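Local structure of ADP/ATP-dependent NAD(P)H-hydrate dehydratase (Bacillus subtilis, 3RPZ) at residues Leu48-Ser56 and Ala264-Trp275; Thr32-Asp40 and Trp83-Ala91. The protein dehydrates hydrated NAD(P)H in a reaction that uses ADP or ATP, thereby probably restoring the normal reduced cofactor. All coordinates share one frame; numbering follows the deposited sequence. Where two conformers were deposited one is given.

Contact 1: Leu48-Ser56 and Ala264-Trp275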
loop_
_atom_site.group_PDB
_atom_site.type_symbol
_atom_site.label_atom_id
_atom_site.label_comp_id
_atom_site.label_asym_id
_atom_site.label_seq_id
_atom_site.Cartn_x
_atom_site.Cartn_y
_atom_site.Cartn_z
ATOM N N LEU A 48 -4.293 12.794 -0.489
ATOM C CA LEU A 48 -5.264 12.972 0.554
ATOM C C LEU A 48 -6.586 13.527 0.042
ATOM O O LEU A 48 -7.661 13.020 0.319
ATOM C CB LEU A 48 -4.690 13.848 1.659
ATOM C CG LEU A 48 -3.535 13.250 2.448
ATOM C CD1 LEU A 48 -2.992 14.347 3.370
ATOM C CD2 LEU A 48 -3.958 12.031 3.237
ATOM N N ALA A 49 -6.490 14.596 -0.774
ATOM C CA ALA A 49 -7.693 15.191 -1.312
ATOM C C ALA A 49 -8.333 14.265 -2.345
ATOM O O ALA A 49 -9.554 14.191 -2.453
ATOM C CB ALA A 49 -7.362 16.577 -1.922
ATOM N N GLY A 50 -7.529 13.547 -3.121
ATOM C CA GLY A 50 -8.089 12.620 -4.106
ATOM C C GLY A 50 -8.872 11.500 -3.479
ATOM O O GLY A 50 -9.960 11.157 -3.930
ATOM N N LEU A 51 -8.338 10.898 -2.430
ATOM C CA LEU A 51 -9.056 9.870 -1.668
ATOM C C LEU A 51 -10.312 10.431 -1.052
ATOM O O LEU A 51 -11.378 9.824 -1.157
ATOM C CB LEU A 51 -8.136 9.330 -0.558
ATOM C CG LEU A 51 -7.073 8.385 -0.918
ATOM C CD1 LEU A 51 -5.992 8.334 0.137
ATOM C CD2 LEU A 51 -7.613 6.968 -1.210
ATOM N N GLY A 52 -10.252 11.635 -0.453
ATOM C CA GLY A 52 -11.461 12.234 0.077
ATOM C C GLY A 52 -12.527 12.414 -0.975
ATOM O O GLY A 52 -13.713 12.177 -0.730
ATOM N N ALA A 53 -12.142 12.837 -2.163
ATOM C CA ALA A 53 -13.077 13.100 -3.248
ATOM C C ALA A 53 -13.712 11.799 -3.758
ATOM O O ALA A 53 -14.936 11.739 -3.896
ATOM C CB ALA A 53 -12.385 13.907 -4.353
ATOM N N MET A 54 -12.876 10.819 -4.074
ATOM C CA MET A 54 -13.429 9.604 -4.660
ATOM C C MET A 54 -14.253 8.823 -3.672
ATOM O O MET A 54 -15.181 8.114 -4.072
ATOM C CB MET A 54 -12.363 8.756 -5.337
ATOM C CG MET A 54 -11.642 9.501 -6.433
ATOM S SD MET A 54 -10.976 8.406 -7.719
ATOM C CE MET A 54 -12.475 8.040 -8.526
ATOM N N ARG A 55 -13.947 8.936 -2.377
ATOM C CA ARG A 55 -14.784 8.338 -1.344
ATOM C C ARG A 55 -16.118 9.024 -1.190
ATOM O O ARG A 55 -17.014 8.464 -0.555
ATOM C CB ARG A 55 -14.048 8.415 -0.007
ATOM C CG ARG A 55 -13.005 7.351 0.223
ATOM C CD ARG A 55 -13.611 5.987 0.442
ATOM N NE ARG A 55 -12.655 5.027 0.884
ATOM C CZ ARG A 55 -12.750 3.721 0.722
ATOM N NH1 ARG A 55 -13.726 3.180 0.072
ATOM N NH2 ARG A 55 -11.802 2.950 1.237
ATOM N N SER A 56 -16.284 10.240 -1.694
ATOM C CA SER A 56 -17.413 11.087 -1.387
ATOM C C SER A 56 -18.452 11.213 -2.460
ATOM O O SER A 56 -19.149 12.219 -2.575
ATOM C CB SER A 56 -16.949 12.433 -0.876
ATOM O OG SER A 56 -16.263 12.246 0.372
ATOM N N ALA A 264 -4.443 11.435 8.495
ATOM C CA ALA A 264 -5.523 11.987 7.703
ATOM C C ALA A 264 -6.111 11.011 6.724
ATOM O O ALA A 264 -7.338 10.993 6.553
ATOM C CB ALA A 264 -5.066 13.242 6.959
ATOM N N HIS A 265 -5.305 10.220 6.024
ATOM C CA HIS A 265 -5.903 9.311 5.049
ATOM C C HIS A 265 -6.849 8.334 5.633
ATOM O O HIS A 265 -7.738 7.837 4.921
ATOM C CB HIS A 265 -4.819 8.586 4.242
ATOM C CG HIS A 265 -4.035 7.581 4.984
ATOM N ND1 HIS A 265 -4.348 6.234 5.083
ATOM C CD2 HIS A 265 -2.888 7.748 5.677
ATOM C CE1 HIS A 265 -3.431 5.628 5.830
ATOM N NE2 HIS A 265 -2.515 6.518 6.165
ATOM N N GLU A 266 -6.708 8.019 6.926
ATOM C CA GLU A 266 -7.617 7.101 7.574
ATOM C C GLU A 266 -9.034 7.657 7.705
ATOM O O GLU A 266 -9.987 6.908 7.760
ATOM C CB GLU A 266 -7.097 6.700 8.934
ATOM C CG GLU A 266 -5.788 5.921 8.796
ATOM C CD GLU A 266 -5.122 5.626 10.123
ATOM O OE1 GLU A 266 -4.926 6.546 10.922
ATOM O OE2 GLU A 266 -4.771 4.398 10.346
ATOM N N LEU A 267 -9.197 8.978 7.683
ATOM C CA LEU A 267 -10.518 9.573 7.640
ATOM C C LEU A 267 -11.321 9.076 6.439
ATOM O O LEU A 267 -12.503 8.721 6.576
ATOM C CB LEU A 267 -10.456 11.113 7.603
ATOM C CG LEU A 267 -9.872 11.795 8.809
ATOM C CD1 LEU A 267 -9.536 13.244 8.465
ATOM C CD2 LEU A 267 -10.864 11.724 9.977
ATOM N N SER A 268 -10.687 9.016 5.287
ATOM C CA SER A 268 -11.274 8.481 4.067
ATOM C C SER A 268 -11.607 6.994 4.148
ATOM O O SER A 268 -12.516 6.528 3.508
ATOM C CB SER A 268 -10.323 8.689 2.887
ATOM O OG SER A 268 -10.075 10.019 2.712
ATOM N N ASP A 269 -10.798 6.263 4.891
ATOM C CA ASP A 269 -10.941 4.815 5.068
ATOM C C ASP A 269 -12.173 4.577 6.008
ATOM O O ASP A 269 -12.819 3.516 5.942
ATOM C CB ASP A 269 -9.725 4.097 5.774
ATOM C CG ASP A 269 -8.314 4.058 5.068
ATOM O OD1 ASP A 269 -8.189 4.186 3.856
ATOM O OD2 ASP A 269 -7.291 3.804 5.864
ATOM N N ILE A 270 -12.429 5.488 6.969
ATOM C CA ILE A 270 -13.494 5.400 7.999
ATOM C C ILE A 270 -14.833 5.858 7.439
ATOM O O ILE A 270 -15.905 5.380 7.831
ATOM C CB ILE A 270 -13.099 6.308 9.235
ATOM C CG1 ILE A 270 -11.905 5.679 9.944
ATOM C CG2 ILE A 270 -14.250 6.609 10.230
ATOM C CD1 ILE A 270 -11.142 6.654 10.879
ATOM N N LEU A 271 -14.800 6.785 6.487
ATOM C CA LEU A 271 -16.014 7.406 5.951
ATOM C C LEU A 271 -17.052 6.400 5.445
ATOM O O LEU A 271 -18.244 6.599 5.631
ATOM C CB LEU A 271 -15.665 8.415 4.878
ATOM C CG LEU A 271 -16.795 9.175 4.226
ATOM C CD1 LEU A 271 -17.539 10.072 5.256
ATOM C CD2 LEU A 271 -16.231 10.057 3.103
ATOM N N PRO A 272 -16.613 5.324 4.771
ATOM C CA PRO A 272 -17.660 4.380 4.278
ATOM C C PRO A 272 -18.633 3.891 5.342
ATOM O O PRO A 272 -19.836 3.875 5.116
ATOM C CB PRO A 272 -16.824 3.244 3.672
ATOM C CG PRO A 272 -15.595 3.933 3.150
ATOM C CD PRO A 272 -15.294 4.949 4.263
ATOM N N ARG A 273 -18.103 3.526 6.510
ATOM C CA ARG A 273 -18.920 3.009 7.594
ATOM C C ARG A 273 -19.660 4.143 8.309
ATOM O O ARG A 273 -20.827 3.959 8.727
ATOM C CB ARG A 273 -18.081 2.189 8.578
ATOM C CG ARG A 273 -17.769 0.805 8.099
ATOM C CD ARG A 273 -16.990 -0.037 9.171
ATOM N NE ARG A 273 -16.730 -1.373 8.631
ATOM C CZ ARG A 273 -17.565 -2.395 8.716
ATOM N NH1 ARG A 273 -18.729 -2.266 9.349
ATOM N NH2 ARG A 273 -17.230 -3.559 8.165
ATOM N N VAL A 274 -18.995 5.276 8.465
ATOM C CA VAL A 274 -19.636 6.412 9.112
ATOM C C VAL A 274 -20.810 6.921 8.299
ATOM O O VAL A 274 -21.917 7.109 8.819
ATOM C CB VAL A 274 -18.623 7.479 9.408
ATOM C CG1 VAL A 274 -19.289 8.807 9.812
ATOM C CG2 VAL A 274 -17.641 7.018 10.504
ATOM N N TRP A 275 -20.643 7.079 7.001
ATOM C CA TRP A 275 -21.704 7.570 6.158
ATOM C C TRP A 275 -22.882 6.598 6.196
ATOM O O TRP A 275 -24.029 7.021 6.267
ATOM C CB TRP A 275 -21.154 7.773 4.721
ATOM C CG TRP A 275 -22.021 8.455 3.710
ATOM C CD1 TRP A 275 -23.367 8.461 3.597
ATOM C CD2 TRP A 275 -21.522 9.253 2.654
ATOM N NE1 TRP A 275 -23.769 9.203 2.486
ATOM C CE2 TRP A 275 -22.633 9.707 1.905
ATOM C CE3 TRP A 275 -20.244 9.613 2.266
ATOM C CZ2 TRP A 275 -22.470 10.524 0.762
ATOM C CZ3 TRP A 275 -20.095 10.413 1.152
ATOM C CH2 TRP A 275 -21.201 10.846 0.420
HETATM O O HOH W 1 -7.702 11.370 2.615
#

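Contact 2: Thr32-Asp40 and Trp83-Ala91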
loop_
_atom_site.group_PDB
_atom_site.type_symbol
_atom_site.label_atom_id
_atom_site.label_comp_id
_atom_site.label_asym_id
_atom_site.label_seq_id
_atom_site.Cartn_x
_atom_site.Cartn_y
_atom_site.Cartn_z
ATOM N N THR A 32 -17.894 14.157 -13.321
ATOM C CA THR A 32 -16.438 14.147 -13.291
ATOM C C THR A 32 -15.964 15.389 -12.577
ATOM O O THR A 32 -16.313 16.496 -12.964
ATOM C CB THR A 32 -15.847 14.105 -14.676
ATOM O OG1 THR A 32 -16.367 12.937 -15.372
ATOM C CG2 THR A 32 -14.322 14.016 -14.601
ATOM N N ALA A 33 -15.222 15.216 -11.500
ATOM C CA ALA A 33 -14.603 16.299 -10.743
ATOM C C ALA A 33 -13.166 16.496 -11.163
ATOM O O ALA A 33 -12.531 15.560 -11.618
ATOM C CB ALA A 33 -14.679 16.028 -9.249
ATOM N N LEU A 34 -12.675 17.722 -11.045
ATOM C CA LEU A 34 -11.275 18.050 -11.229
ATOM C C LEU A 34 -10.666 18.494 -9.927
ATOM O O LEU A 34 -11.197 19.393 -9.273
ATOM C CB LEU A 34 -11.128 19.154 -12.256
ATOM C CG LEU A 34 -9.709 19.593 -12.580
ATOM C CD1 LEU A 34 -8.829 18.510 -13.244
ATOM C CD2 LEU A 34 -9.723 20.845 -13.472
ATOM N N LEU A 35 -9.523 17.912 -9.584
ATOM C CA LEU A 35 -8.738 18.271 -8.410
ATOM C C LEU A 35 -7.371 18.777 -8.872
ATOM O O LEU A 35 -6.608 18.026 -9.494
ATOM C CB LEU A 35 -8.530 17.062 -7.483
ATOM C CG LEU A 35 -7.586 17.309 -6.309
ATOM C CD1 LEU A 35 -8.079 18.335 -5.322
ATOM C CD2 LEU A 35 -7.310 15.996 -5.578
ATOM N N LEU A 36 -7.073 20.031 -8.537
ATOM C CA LEU A 36 -5.820 20.698 -8.873
ATOM C C LEU A 36 -5.039 20.834 -7.580
ATOM O O LEU A 36 -5.326 21.655 -6.738
ATOM C CB LEU A 36 -6.077 22.033 -9.577
ATOM C CG LEU A 36 -6.802 21.958 -10.898
ATOM C CD1 LEU A 36 -6.963 23.359 -11.482
ATOM C CD2 LEU A 36 -6.044 21.060 -11.929
ATOM N N ALA A 37 -4.054 19.948 -7.390
ATOM C CA ALA A 37 -3.423 19.792 -6.069
ATOM C C ALA A 37 -2.105 19.072 -6.210
ATOM O O ALA A 37 -1.897 18.336 -7.178
ATOM C CB ALA A 37 -4.343 18.980 -5.118
ATOM N N GLY A 38 -1.259 19.216 -5.177
ATOM C CA GLY A 38 0.003 18.469 -5.116
ATOM C C GLY A 38 1.154 19.109 -5.838
ATOM O O GLY A 38 0.987 19.546 -6.977
ATOM N N SER A 39 2.304 19.177 -5.200
ATOM C CA SER A 39 3.487 19.745 -5.811
ATOM C C SER A 39 4.687 18.935 -5.352
ATOM O O SER A 39 4.554 18.068 -4.537
ATOM C CB SER A 39 3.627 21.244 -5.552
ATOM O OG SER A 39 3.777 21.501 -4.198
ATOM N N ASP A 40 5.857 19.225 -5.890
ATOM C CA ASP A 40 6.976 18.341 -5.662
ATOM C C ASP A 40 7.328 18.101 -4.213
ATOM O O ASP A 40 7.637 16.991 -3.880
ATOM C CB ASP A 40 8.227 18.820 -6.407
ATOM C CG ASP A 40 8.131 18.648 -7.915
ATOM O OD1 ASP A 40 7.221 17.990 -8.448
ATOM O OD2 ASP A 40 9.008 19.205 -8.568
ATOM N N TRP A 83 -4.650 14.772 -15.476
ATOM C CA TRP A 83 -4.370 15.854 -16.392
ATOM C C TRP A 83 -2.940 16.268 -16.045
ATOM O O TRP A 83 -2.669 16.853 -14.998
ATOM C CB TRP A 83 -5.354 16.995 -16.214
ATOM C CG TRP A 83 -5.101 18.160 -17.168
ATOM C CD1 TRP A 83 -4.415 18.114 -18.343
ATOM C CD2 TRP A 83 -5.557 19.484 -17.001
ATOM N NE1 TRP A 83 -4.433 19.365 -18.943
ATOM C CE2 TRP A 83 -5.142 20.214 -18.135
ATOM C CE3 TRP A 83 -6.328 20.120 -16.033
ATOM C CZ2 TRP A 83 -5.424 21.571 -18.274
ATOM C CZ3 TRP A 83 -6.628 21.483 -16.197
ATOM C CH2 TRP A 83 -6.170 22.169 -17.311
ATOM N N ARG A 84 -1.998 15.821 -16.875
ATOM C CA ARG A 84 -0.601 15.906 -16.577
ATOM C C ARG A 84 -0.182 17.400 -16.493
ATOM O O ARG A 84 -0.420 18.170 -17.440
ATOM C CB ARG A 84 0.187 15.136 -17.654
ATOM C CG ARG A 84 1.643 15.090 -17.420
ATOM C CD ARG A 84 2.270 14.002 -18.370
ATOM N NE ARG A 84 1.730 12.681 -18.088
ATOM C CZ ARG A 84 2.226 11.810 -17.210
ATOM N NH1 ARG A 84 3.425 11.978 -16.677
ATOM N NH2 ARG A 84 1.545 10.714 -16.895
ATOM N N ASP A 85 0.450 17.763 -15.370
ATOM C CA ASP A 85 0.809 19.167 -15.066
ATOM C C ASP A 85 -0.405 20.063 -15.161
ATOM O O ASP A 85 -0.308 21.232 -15.533
ATOM C CB ASP A 85 1.957 19.659 -15.953
ATOM C CG ASP A 85 3.247 18.981 -15.621
ATOM O OD1 ASP A 85 3.537 18.800 -14.415
ATOM O OD2 ASP A 85 3.961 18.635 -16.572
ATOM N N GLY A 86 -1.590 19.543 -14.766
ATOM C CA GLY A 86 -2.790 20.261 -14.967
ATOM C C GLY A 86 -2.936 21.611 -14.255
ATOM O O GLY A 86 -3.529 22.518 -14.823
ATOM N N TRP A 87 -2.422 21.716 -13.017
ATOM C CA TRP A 87 -2.571 22.989 -12.288
ATOM C C TRP A 87 -1.701 24.061 -12.912
ATOM O O TRP A 87 -2.091 25.220 -12.879
ATOM C CB TRP A 87 -2.363 22.864 -10.805
ATOM C CG TRP A 87 -1.062 22.440 -10.238
ATOM C CD1 TRP A 87 -0.741 21.215 -9.828
ATOM C CD2 TRP A 87 0.058 23.265 -9.923
ATOM N NE1 TRP A 87 0.544 21.196 -9.354
ATOM C CE2 TRP A 87 1.051 22.454 -9.390
ATOM C CE3 TRP A 87 0.307 24.623 -10.052
ATOM C CZ2 TRP A 87 2.298 22.963 -8.946
ATOM C CZ3 TRP A 87 1.555 25.131 -9.605
ATOM C CH2 TRP A 87 2.505 24.290 -9.074
ATOM N N LYS A 88 -0.567 23.674 -13.493
ATOM C CA LYS A 88 0.253 24.630 -14.236
ATOM C C LYS A 88 -0.444 24.967 -15.538
ATOM O O LYS A 88 -0.483 26.151 -15.960
ATOM C CB LYS A 88 1.676 24.077 -14.437
ATOM C CG LYS A 88 2.435 23.892 -13.115
ATOM C CD LYS A 88 3.881 23.401 -13.320
ATOM C CE LYS A 88 4.517 22.812 -12.049
ATOM N NZ LYS A 88 6.010 22.642 -12.164
ATOM N N LYS A 89 -0.944 23.983 -16.290
ATOM C CA LYS A 89 -1.646 24.241 -17.519
ATOM C C LYS A 89 -2.876 25.106 -17.416
ATOM O O LYS A 89 -3.225 25.868 -18.316
ATOM C CB LYS A 89 -2.002 22.921 -18.256
ATOM C CG LYS A 89 -0.776 22.143 -18.721
ATOM C CD LYS A 89 -1.233 20.852 -19.363
ATOM C CE LYS A 89 -0.112 20.060 -19.977
ATOM N NZ LYS A 89 -0.555 18.601 -20.233
ATOM N N ALA A 90 -3.549 24.995 -16.257
ATOM C CA ALA A 90 -4.727 25.792 -16.001
ATOM C C ALA A 90 -4.439 27.269 -15.918
ATOM O O ALA A 90 -5.320 28.086 -16.102
ATOM C CB ALA A 90 -5.467 25.327 -14.694
ATOM N N ALA A 91 -3.188 27.624 -15.655
ATOM C CA ALA A 91 -2.808 29.031 -15.680
ATOM C C ALA A 91 -2.876 29.666 -17.086
ATOM O O ALA A 91 -2.978 30.870 -17.229
ATOM C CB ALA A 91 -1.414 29.196 -15.088
#

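Contact 1: Leu48-Ser56 and Ala264-Trp275
Pro272 lies over one face of the Arg55 guanidinium, its CG 3.7 Å from NH1 of Arg55, and the two side chains meet at about a right angle. The Trp275 indole is met differently: CA of Ser56 sits at the ring edge, close to the ring plane, 3.8 Å from CZ3 of Trp275, while CG of Leu271 from its own helix lies at the edge in the plane. In the assembly the Trp275 ring also meets that of His260 of a second subunit.

Arg55 bends at its second torsion (chi2 -71°), which brings CD and NE alongside the carbonyl of Ser268; NE comes 3.0 Å from O of Ser268. Further out, NH1 bonds O of Thr261 and forms a salt bridge with OE1 of Glu266, both of the second subunit. The arginine thus spans an interhelical groove and a subunit interface at once.

The axes of segments 48-54 and 264-275 run almost side by side, 9° apart in direction and 9.0 Å at closest approach; the latter is kinked where N of Pro272 and N of Arg273 lack a bond to the turn before. Leu48 and Ala264 both touch Thr220 of helix 217-231, and Trp275 touches Met228, in a helical layer consistent with the ribokinase-like fold of this family.

Ser268 OG rests 3.6 Å from N of Gly52. A water donates to Leu48 O and lies 2.7 Å from Ser268 OG. Ser56 OG turns back to its own helix and donates to O of Gly52 over 2.8 Å, nearly in line with the C=O (163°), so that CD2 of Leu271 packs on a hydroxyl already engaged. At the other end, Leu48 CD2 touches CB of Ala264 and comes 3.6 Å from N of His265; the Leu48 side chain is about 4 Å from the bound NADPH hydrate.

Contact 2: Thr32-Asp40 and Trp83-Ala91
Leu36 is the knuckle of this contact, and the turn and helix of Trp83-Ala91 provide the hollow. Its CD2 enters between the Trp83 ring and the first helical turn, 3.8 Å from N of Trp87, while CD1 goes the other way and rests 4.1 Å from CB of Ala90. Beneath the branches the two CB atoms of Leu36 and Trp87 touch. The first torsion (chi1 -62°) swings CG toward the helix, and the second then parts the methyls between Ala90 and Trp87 N.

Leu34, two residues back on the same side of the strand, fills the next gap: CD1 meets the edge of the Trp83 indole near its plane, 4.1 Å from CE3 of Trp83. Leu34 and Trp83 both touch Val62 of strand 60-65, which runs between strands 32-36 and 81-84 in the parallel part of the sheet. The hollow is shaped by a type II turn from Trp83 to Gly86 that leads the edge strand straight into helix 86-89; the bare CA of Gly86 lies over one face of the Trp83 ring, 3.5 Å above its plane. Helix 112-121 also packs here, Val121 on Leu36 and Ala117 on Ala90.

Trp87 is the second bump, fitting against the loop after the strand. Its first torsion (63°) sets CG between the backbone N and the carbonyl carbon and sends the indole out along Ala37-Ser39, where CZ2 stands 4.0 Å from CB of Ser39. NE1 donates to O of Gly38 at 2.9 Å, a weak bond bent to 126°.

Thr65 OG1 bonds Ala37 O and, weakly, Gly38 O, and Ser39 OG is held by Gly107 O. The contact is chiefly apolar; its weak bond gives the buried indole N-H an acceptor, while the loop, whose Gly38 lies about 7 Å from the bound NADPH hydrate, owes its hold also to Thr65 and Gly107.

After helix 11-17 the chain lays down strand 32-36 and the loop after it, which contact 2 will use, then helix 44-54, the first half of contact 1. Strand 60-65 follows before Trp83-Ala91 completes contact 2, closing a loop of 42 residues. Contact 1 closes far later, after 207 intervening residues, when the C-terminal helix settles beside helix 44-54. The segments alternate, so the two loops cross. Strand 32-36 carries contact 2 on one face of the sheet through Leu34 and Leu36; on the other, Leu35 packs CD2 against N of Gly50 at 3.5 Å and against Ala49, on the helix that bears contact 1 with helix 264-277.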